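Local coordinates for protein endo-beta-mannanase (Rhizomucor miehei, PDB 4QP0) that probably hydrolyses internal beta-1,4-mannosidic linkages in mannans, galactomannans and glucomannans as a secreted glycoside hydrolase family 5 enzyme with a TIM-barrel fold, at residues W270-Q273 with W274-H278. Residues are numbered along the deposited sequence; the frame is centred on the assembly and turned at random.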
loop_
_atom_site.group_PDB
_atom_site.type_symbol
_atom_site.label_atom_id
_atom_site.label_comp_id
_atom_site.label_asym_id
_atom_site.label_seq_id
_atom_site.Cartn_x
_atom_site.Cartn_y
_atom_site.Cartn_z
ATOM N N TRP A 270 -17.361 -14.978 -5.182
ATOM C CA TRP A 270 -16.990 -14.207 -3.986
ATOM C C TRP A 270 -16.126 -13.019 -4.300
ATOM O O TRP A 270 -16.299 -11.947 -3.712
ATOM C CB TRP A 270 -16.303 -15.101 -2.960
ATOM C CG TRP A 270 -16.092 -14.452 -1.607
ATOM C CD1 TRP A 270 -16.912 -14.543 -0.480
ATOM C CD2 TRP A 270 -14.967 -13.597 -1.189
ATOM N NE1 TRP A 270 -16.388 -13.825 0.570
ATOM C CE2 TRP A 270 -15.226 -13.233 0.215
ATOM C CE3 TRP A 270 -13.820 -13.115 -1.811
ATOM C CZ2 TRP A 270 -14.360 -12.423 0.938
ATOM C CZ3 TRP A 270 -12.952 -12.298 -1.069
ATOM C CH2 TRP A 270 -13.221 -11.959 0.271
ATOM N N SER A 271 -15.204 -13.198 -5.243
ATOM C CA SER A 271 -14.225 -12.179 -5.586
ATOM C C SER A 271 -14.845 -11.015 -6.345
ATOM O O SER A 271 -14.552 -9.859 -6.047
ATOM C CB SER A 271 -13.069 -12.786 -6.387
ATOM O OG SER A 271 -12.243 -13.594 -5.563
ATOM N N VAL A 272 -15.687 -11.325 -7.330
ATOM C CA VAL A 272 -16.426 -10.297 -8.035
ATOM C C VAL A 272 -17.308 -9.550 -7.044
ATOM O O VAL A 272 -17.340 -8.325 -7.036
ATOM C CB VAL A 272 -17.302 -10.881 -9.153
ATOM C CG1 VAL A 272 -18.235 -9.815 -9.703
ATOM C CG2 VAL A 272 -16.441 -11.460 -10.264
ATOM N N GLN A 273 -18.031 -10.289 -6.212
ATOM C CA GLN A 273 -18.852 -9.665 -5.166
ATOM C C GLN A 273 -18.023 -8.768 -4.237
ATOM O O GLN A 273 -18.507 -7.740 -3.778
ATOM C CB GLN A 273 -19.619 -10.720 -4.358
ATOM C CG GLN A 273 -20.583 -10.141 -3.333
ATOM C CD GLN A 273 -21.892 -9.701 -3.961
ATOM O OE1 GLN A 273 -22.721 -10.537 -4.312
ATOM N NE2 GLN A 273 -22.095 -8.389 -4.080
ATOM N N TRP A 274 -16.777 -9.155 -3.988
ATOM C CA TRP A 274 -15.866 -8.408 -3.113
ATOM C C TRP A 274 -15.519 -7.049 -3.671
ATOM O O TRP A 274 -15.501 -6.050 -2.927
ATOM C CB TRP A 274 -14.605 -9.238 -2.908
ATOM C CG TRP A 274 -13.542 -8.662 -1.999
ATOM C CD1 TRP A 274 -12.249 -8.288 -2.346
ATOM C CD2 TRP A 274 -13.624 -8.433 -0.550
ATOM N NE1 TRP A 274 -11.552 -7.846 -1.249
ATOM C CE2 TRP A 274 -12.316 -7.899 -0.143
ATOM C CE3 TRP A 274 -14.608 -8.599 0.410
ATOM C CZ2 TRP A 274 -12.034 -7.556 1.176
ATOM C CZ3 TRP A 274 -14.309 -8.251 1.743
ATOM C CH2 TRP A 274 -13.054 -7.739 2.108
ATOM N N ILE A 275 -15.241 -7.002 -4.979
ATOM C CA ILE A 275 -14.949 -5.750 -5.688
ATOM C C ILE A 275 -16.188 -4.852 -5.687
ATOM O O ILE A 275 -16.133 -3.711 -5.223
ATOM C CB ILE A 275 -14.473 -6.001 -7.149
ATOM C CG1 ILE A 275 -13.161 -6.790 -7.167
ATOM C CG2 ILE A 275 -14.305 -4.688 -7.913
ATOM C CD1 ILE A 275 -12.950 -7.608 -8.421
ATOM N N LYS A 276 -17.298 -5.375 -6.212
ATOM C CA LYS A 276 -18.582 -4.665 -6.235
ATOM C C LYS A 276 -18.883 -4.039 -4.868
ATOM O O LYS A 276 -19.271 -2.870 -4.790
ATOM C CB LYS A 276 -19.717 -5.610 -6.646
ATOM C CG LYS A 276 -19.716 -6.016 -8.111
ATOM C CD LYS A 276 -20.576 -7.244 -8.366
ATOM C CE LYS A 276 -21.997 -6.906 -8.783
ATOM N NZ LYS A 276 -22.928 -6.805 -7.628
ATOM N N ASP A 277 -18.697 -4.818 -3.802
ATOM C CA ASP A 277 -18.927 -4.336 -2.426
ATOM C C ASP A 277 -18.070 -3.128 -2.054
ATOM O O ASP A 277 -18.546 -2.219 -1.385
ATOM C CB ASP A 277 -18.750 -5.458 -1.397
ATOM C CG ASP A 277 -19.892 -6.475 -1.430
ATOM O OD1 ASP A 277 -20.954 -6.179 -2.033
ATOM O OD2 ASP A 277 -19.721 -7.581 -0.858
ATOM N N HIS A 278 -16.816 -3.114 -2.491
ATOM C CA HIS A 278 -15.960 -1.949 -2.270
ATOM C C HIS A 278 -16.243 -0.797 -3.205
ATOM O O HIS A 278 -16.130 0.361 -2.797
ATOM C CB HIS A 278 -14.488 -2.341 -2.281
ATOM C CG HIS A 278 -14.104 -3.265 -1.148
ATOM N ND1 HIS A 278 -13.582 -2.818 0.002
ATOM C CD2 HIS A 278 -14.207 -4.645 -1.023
ATOM C CE1 HIS A 278 -13.359 -3.859 0.826
ATOM N NE2 HIS A 278 -13.744 -4.975 0.195
HETATM O O HOH W 1 -22.145 -10.003 -7.071
#
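Trp-270 lays the outer edge of its six-membered ring over one face of the Trp-274 indole, one helical turn on, with CH2 of Trp-270 3.6 Å from CE3 of Trp-274. The planes are 15° apart, but the centroid of the Trp-270 six-membered ring is 4.8 Å from that of the Trp-274 five-membered ring, so the rings are slid well past each other and only their margins lie face to face. Both side chains hold CG anti to the backbone N, which sends the two indoles out side by side in the same direction. Their NE1 atoms bond elsewhere, Trp-270 to Asp-230 and Trp-274 to the carbonyl of His-256, which helps fix both ring orientations.

Four i to i+4 backbone bonds run through this part of helix 270-284, among them Lys-276 N to Val-272 O at 3.1 Å. Around the helix, Gln-273 bends at chi2 (80°) and brings NE2 to OD1 of Asp-277 at 3.2 Å; this amide donor approaches from above the carboxylate plane, 42° out of it. The other oxygen, OD2, bonds to Tyr-233. Farther round the helix, CG1 of Val-272 meets CD of Lys-276 at 3.7 Å, while a water weakly bridges OE1 of Gln-273 and NZ of Lys-276.

The helix links strands 253-257 and 289-294 in a beta-alpha-beta unit of the TIM barrel, and Ile-275 packs on Leu-257. The chemistry is divided: a slid, near-parallel indole pair whose NE1 atoms the surrounding fold holds, and a more exposed polar flank where the amide bond, bent and from above the carboxylate, probably adds little directional strength.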